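Local coordinates for Exo-1,5-alpha-L-arabinofuranobiosidase (Gibberella zeae, PDB 2YDT), which probably hydrolyses alpha-1,5-linked arabinan from the chain end, releasing arabinobiose units, and binds an arabinose-type iminosugar inhibitor in its pocket, at residues A[158-163]-A[213-218]; A[220-225]-A[249-254]. All coordinates share one frame; numbering follows the deposited sequence.

Interaction 1 (A[158-163]-A[213-218]); sequences FLMTYK and PTVAKL. With SO4 (sulfate ion), chain G; SO4 (sulfate ion), chain H.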
# COMPACT_ATOMS: atom_id res chain seq x y z
N PHE A 158 2.20 -6.12 0.27
CA PHE A 158 1.79 -5.64 -1.05
C PHE A 158 1.85 -6.84 -2.02
O PHE A 158 2.85 -7.55 -2.07
CB PHE A 158 2.67 -4.49 -1.57
CG PHE A 158 2.16 -3.89 -2.86
CD1 PHE A 158 1.22 -2.91 -2.85
CD2 PHE A 158 2.62 -4.36 -4.10
CE1 PHE A 158 0.71 -2.40 -4.01
CE2 PHE A 158 2.13 -3.87 -5.27
CZ PHE A 158 1.16 -2.89 -5.25
N LEU A 159 0.78 -7.05 -2.77
CA LEU A 159 0.65 -8.23 -3.66
C LEU A 159 0.74 -7.87 -5.13
O LEU A 159 0.14 -6.90 -5.58
CB LEU A 159 -0.70 -8.93 -3.42
CG LEU A 159 -0.84 -9.65 -2.07
CD1 LEU A 159 -2.36 -9.84 -1.74
CD2 LEU A 159 -0.11 -10.97 -2.05
N MET A 160 1.43 -8.71 -5.90
CA MET A 160 1.52 -8.54 -7.35
C MET A 160 1.87 -9.88 -8.02
O MET A 160 2.73 -10.62 -7.55
CB MET A 160 2.61 -7.52 -7.69
CG MET A 160 2.61 -7.11 -9.16
SD MET A 160 4.02 -6.05 -9.61
CE MET A 160 5.32 -7.25 -9.59
N THR A 161 1.23 -10.16 -9.15
CA THR A 161 1.54 -11.35 -9.94
C THR A 161 2.74 -11.09 -10.83
O THR A 161 2.91 -9.98 -11.36
CB THR A 161 0.32 -11.77 -10.75
OG1 THR A 161 -0.72 -12.24 -9.87
CG2 THR A 161 0.65 -12.93 -11.74
N TYR A 162 3.58 -12.11 -11.01
CA TYR A 162 4.66 -12.09 -12.03
C TYR A 162 4.74 -13.47 -12.64
O TYR A 162 5.10 -14.41 -11.96
CB TYR A 162 6.01 -11.73 -11.42
CG TYR A 162 7.16 -11.79 -12.41
CD1 TYR A 162 7.20 -10.95 -13.52
CD2 TYR A 162 8.19 -12.73 -12.26
CE1 TYR A 162 8.24 -11.00 -14.44
CE2 TYR A 162 9.23 -12.75 -13.15
CZ TYR A 162 9.25 -11.90 -14.23
OH TYR A 162 10.33 -11.95 -15.10
N LYS A 163 4.35 -13.57 -13.91
CA LYS A 163 4.34 -14.85 -14.61
C LYS A 163 3.51 -15.86 -13.82
O LYS A 163 2.33 -15.63 -13.56
CB LYS A 163 5.80 -15.25 -14.91
CG LYS A 163 6.50 -14.26 -15.83
CD LYS A 163 7.87 -14.75 -16.32
CE LYS A 163 8.49 -13.91 -17.43
NZ LYS A 163 7.53 -13.15 -18.31
N PRO A 213 6.71 -1.06 0.87
CA PRO A 213 6.96 -1.33 -0.56
C PRO A 213 5.66 -1.33 -1.39
O PRO A 213 4.67 -1.96 -0.98
CB PRO A 213 7.60 -2.70 -0.57
CG PRO A 213 6.91 -3.38 0.60
CD PRO A 213 6.78 -2.29 1.68
N THR A 214 5.68 -0.66 -2.55
CA THR A 214 4.63 -0.84 -3.55
C THR A 214 5.30 -0.93 -4.91
O THR A 214 6.46 -0.54 -5.07
CB THR A 214 3.54 0.25 -3.53
OG1 THR A 214 4.11 1.52 -3.89
CG2 THR A 214 2.89 0.36 -2.13
N VAL A 215 4.58 -1.52 -5.87
CA VAL A 215 5.16 -1.90 -7.16
C VAL A 215 4.19 -1.66 -8.29
O VAL A 215 2.98 -1.84 -8.14
CB VAL A 215 5.60 -3.41 -7.14
CG1 VAL A 215 6.51 -3.76 -8.34
CG2 VAL A 215 6.27 -3.77 -5.78
N ALA A 216 4.70 -1.23 -9.44
CA ALA A 216 3.88 -1.07 -10.60
C ALA A 216 4.62 -1.59 -11.85
O ALA A 216 5.84 -1.48 -11.95
CB ALA A 216 3.46 0.38 -10.80
N LYS A 217 3.87 -2.13 -12.79
CA LYS A 217 4.41 -2.62 -14.07
C LYS A 217 4.37 -1.52 -15.13
O LYS A 217 3.34 -0.90 -15.33
CB LYS A 217 3.62 -3.82 -14.58
CG LYS A 217 4.27 -4.53 -15.80
CD LYS A 217 3.49 -5.77 -16.20
CE LYS A 217 4.15 -6.51 -17.39
NZ LYS A 217 3.31 -7.68 -17.83
N LEU A 218 5.48 -1.37 -15.86
CA LEU A 218 5.69 -0.38 -16.89
C LEU A 218 5.61 -1.07 -18.28
O LEU A 218 5.72 -2.28 -18.38
CB LEU A 218 7.07 0.24 -16.70
CG LEU A 218 7.35 0.83 -15.32
CD1 LEU A 218 8.74 1.48 -15.26
CD2 LEU A 218 6.24 1.78 -14.93
S SO4 G . 2.73 -10.94 -15.83
O1 SO4 G . 1.97 -11.38 -14.66
O2 SO4 G . 4.07 -11.50 -15.78
O3 SO4 G . 2.07 -11.38 -17.05
O4 SO4 G . 2.77 -9.47 -15.78
S SO4 H . -1.25 -7.29 -11.14
O1 SO4 H . -0.46 -8.24 -10.41
O2 SO4 H . -1.27 -6.00 -10.39
O3 SO4 H . -0.71 -7.13 -12.48
O4 SO4 H . -2.62 -7.76 -11.31

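Interaction 2 (A[220-225]-A[249-254]); sequences NNEYIY and LSKDPQ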
# COMPACT_ATOMS: atom_id res chain seq x y z
N ASN A 220 7.43 -1.06 -20.91
CA ASN A 220 8.68 -1.62 -21.47
C ASN A 220 9.10 -2.95 -20.81
O ASN A 220 10.26 -3.38 -20.88
CB ASN A 220 9.79 -0.59 -21.33
CG ASN A 220 10.10 -0.25 -19.88
OD1 ASN A 220 9.34 -0.63 -18.98
ND2 ASN A 220 11.21 0.43 -19.65
N ASN A 221 8.16 -3.60 -20.16
CA ASN A 221 8.45 -4.82 -19.41
C ASN A 221 9.31 -4.69 -18.16
O ASN A 221 9.82 -5.68 -17.65
CB ASN A 221 9.04 -5.88 -20.31
CG ASN A 221 8.11 -7.01 -20.47
OD1 ASN A 221 8.31 -8.08 -19.89
ND2 ASN A 221 7.01 -6.75 -21.19
N GLU A 222 9.51 -3.49 -17.70
CA GLU A 222 10.16 -3.26 -16.42
C GLU A 222 9.10 -3.00 -15.37
O GLU A 222 7.92 -2.81 -15.69
CB GLU A 222 11.11 -2.09 -16.49
CG GLU A 222 12.37 -2.49 -17.26
CD GLU A 222 13.49 -1.54 -17.23
OE1 GLU A 222 13.50 -0.57 -16.43
OE2 GLU A 222 14.40 -1.78 -18.07
N TYR A 223 9.55 -3.06 -14.13
CA TYR A 223 8.74 -2.79 -12.96
C TYR A 223 9.41 -1.73 -12.13
O TYR A 223 10.65 -1.70 -12.08
CB TYR A 223 8.60 -4.04 -12.09
CG TYR A 223 7.78 -5.12 -12.73
CD1 TYR A 223 6.42 -5.27 -12.41
CD2 TYR A 223 8.33 -5.96 -13.65
CE1 TYR A 223 5.67 -6.28 -12.97
CE2 TYR A 223 7.58 -6.98 -14.25
CZ TYR A 223 6.26 -7.11 -13.92
OH TYR A 223 5.54 -8.12 -14.52
N ILE A 224 8.61 -0.85 -11.53
CA ILE A 224 9.12 0.14 -10.58
C ILE A 224 8.71 -0.25 -9.16
O ILE A 224 7.55 -0.51 -8.89
CB ILE A 224 8.67 1.57 -10.94
CG1 ILE A 224 9.36 2.59 -10.03
CG2 ILE A 224 7.11 1.70 -10.96
CD1 ILE A 224 9.07 4.08 -10.40
N TYR A 225 9.72 -0.28 -8.29
CA TYR A 225 9.60 -0.61 -6.87
C TYR A 225 9.83 0.66 -6.09
O TYR A 225 10.93 1.23 -6.17
CB TYR A 225 10.69 -1.63 -6.56
CG TYR A 225 10.78 -2.15 -5.13
CD1 TYR A 225 9.91 -3.14 -4.72
CD2 TYR A 225 11.72 -1.69 -4.26
CE1 TYR A 225 9.99 -3.66 -3.41
CE2 TYR A 225 11.84 -2.20 -2.95
CZ TYR A 225 10.95 -3.19 -2.55
OH TYR A 225 11.06 -3.68 -1.27
N LEU A 249 14.32 0.06 -10.48
CA LEU A 249 13.73 -0.47 -11.72
C LEU A 249 14.31 -1.84 -12.07
O LEU A 249 15.53 -2.06 -11.93
CB LEU A 249 14.00 0.49 -12.88
CG LEU A 249 13.49 1.90 -12.68
CD1 LEU A 249 14.15 2.91 -13.62
CD2 LEU A 249 11.98 1.93 -12.83
N SER A 250 13.46 -2.76 -12.49
CA SER A 250 13.90 -4.12 -12.81
C SER A 250 12.96 -4.82 -13.78
O SER A 250 11.75 -4.73 -13.66
CB SER A 250 14.04 -4.97 -11.53
OG SER A 250 14.66 -6.23 -11.82
N LYS A 251 13.53 -5.57 -14.72
CA LYS A 251 12.78 -6.44 -15.56
C LYS A 251 12.14 -7.60 -14.80
O LYS A 251 10.99 -7.99 -15.07
CB LYS A 251 13.69 -6.98 -16.66
CG LYS A 251 13.10 -6.82 -17.98
CD LYS A 251 13.24 -5.36 -18.43
CE LYS A 251 13.62 -5.19 -19.93
NZ LYS A 251 13.21 -3.85 -20.61
N ASP A 252 12.88 -8.11 -13.82
CA ASP A 252 12.42 -9.18 -12.98
C ASP A 252 12.11 -8.59 -11.59
O ASP A 252 13.03 -8.16 -10.89
CB ASP A 252 13.48 -10.27 -12.85
CG ASP A 252 12.99 -11.49 -12.09
OD1 ASP A 252 12.03 -11.42 -11.28
OD2 ASP A 252 13.59 -12.59 -12.27
N PRO A 253 10.81 -8.54 -11.20
CA PRO A 253 10.43 -7.87 -9.95
C PRO A 253 10.75 -8.71 -8.70
O PRO A 253 10.46 -8.32 -7.55
CB PRO A 253 8.94 -7.62 -10.16
CG PRO A 253 8.51 -8.78 -10.93
CD PRO A 253 9.62 -9.04 -11.91
N GLN A 254 11.40 -9.84 -8.90
CA GLN A 254 12.01 -10.63 -7.81
C GLN A 254 13.45 -10.22 -7.48
O GLN A 254 14.06 -10.73 -6.52
CB GLN A 254 11.99 -12.12 -8.15
CG GLN A 254 10.60 -12.69 -8.36
CD GLN A 254 10.65 -14.06 -8.99
OE1 GLN A 254 10.40 -15.07 -8.31
NE2 GLN A 254 10.97 -14.12 -10.30
O HOH W 1 9.27 -8.32 -17.23

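Interaction 1 (A[158-163]-A[213-218])
The ring of Phe158 lies flat over the backbone of Thr214, whose CA sits 3.9 Å from the ring centroid and only 9° off the ring normal, a CH-pi contact. The CG of Phe158 is turned opposite its own nitrogen and beside the carbonyl carbon (chi1 -174°), which brings the ring over Thr214 CA and on to Val215 N, 3.4 Å from CE2. A flat aromatic suits this place because it can lie on the Thr214-Val215 backbone, with the threonine methyl CG2 beside its rim, 3.7 Å from CD1. The hydroxyl of Thr214 is engaged elsewhere, with Val278 N of strand 277-281. Strands 154-162 and 209-217 are the innermost strands of two successive blades of a six-bladed beta-propeller; their segments run roughly parallel, 25° apart, and are joined by side chains, not by backbone hydrogen bonds. Further along, Met160 crosses Val215 at about a right angle, with SD 3.6 Å from CG1. A bend at its last torsion brings the methyl CE to the same CG1, so the unbranched thioether fits against the branched valine. At the C-terminal end of both segments a sulfate ion, probably from the crystallisation liquor, links them by hydrogen bonds: Lys217 NZ, ending an extended chain, donates to its O4 at 2.8 Å, and Lys163 N to its O2 at 2.8 Å.

Interaction 2 (A[220-225]-A[249-254])
Tyr223 and Ser250 form an antiparallel hydrogen-bonded pair that satisfies the backbone of both: Tyr223 N donates to Ser250 O at 2.8 Å, and Ser250 N returns a bond to Tyr223 O at 3.0 Å, in the plane of that carbonyl. Past this pair, toward Glu222 and Lys251, the regular strand pairing stops although the backbones stay close, and side chains and a water take over. The long, flexible Lys251 folds back so that its NZ meets Asn220 O at 3.0 Å, almost in line with the carbonyl (C=O...N angle 166°). Glu222 OE2 adds a weak salt bridge to the same ammonium, at 3.5 Å from NZ. The side chain of Asn220 is short enough for OD1 to accept from Glu222 N, two residues on, at 3.1 Å: an Asx turn. A water lies within hydrogen-bonding distance of Asn221 O and Lys251 O and can donate to either. In the other segment Ser250 OG donates to Asp252 O at 2.7 Å and is also bonded to Lys259 NZ, while Asp252 OD1 accepts from both Gln254 N and Gln254 NE2; the first of these bonds closes a second Asx turn. On the face that carries Tyr223, Pro253 CG stands 3.9 Å from the Tyr223 ring centroid, 11° off its normal, a CH-pi contact in which the rigid pyrrolidine covers one ring face. On the opposite face the branched apolar Ile224 and Leu249 lie side by side, CB against CD2 at 3.8 Å. The Tyr223-Ser250 and Ile224-Leu249 bridges join strand 223-230 to strand 245-250 within one blade, with strand 209-217 on the far side of 223-230, and Tyr223 and Pro253 reaching Met160 and Tyr162 of strand 154-162 in the preceding blade.

Followed from the N terminus, the chain first lays down strand 154-162, completes the rest of that blade, and returns in strand 209-217, where interaction 1 closes a loop with 49 residues between its segments and packs two successive blades together. Almost at once it turns into strand 223-230, and interaction 2 closes a shorter loop within the second blade, where strand 245-250 comes back alongside. The two loops follow in series, neither enclosing nor crossing the other. They meet through strands 209-217 and 223-230, adjacent in one sheet, where Ala216 O and Ile224 N are probably hydrogen-bonded, and through Tyr162, which packs on Tyr223 across the blade boundary.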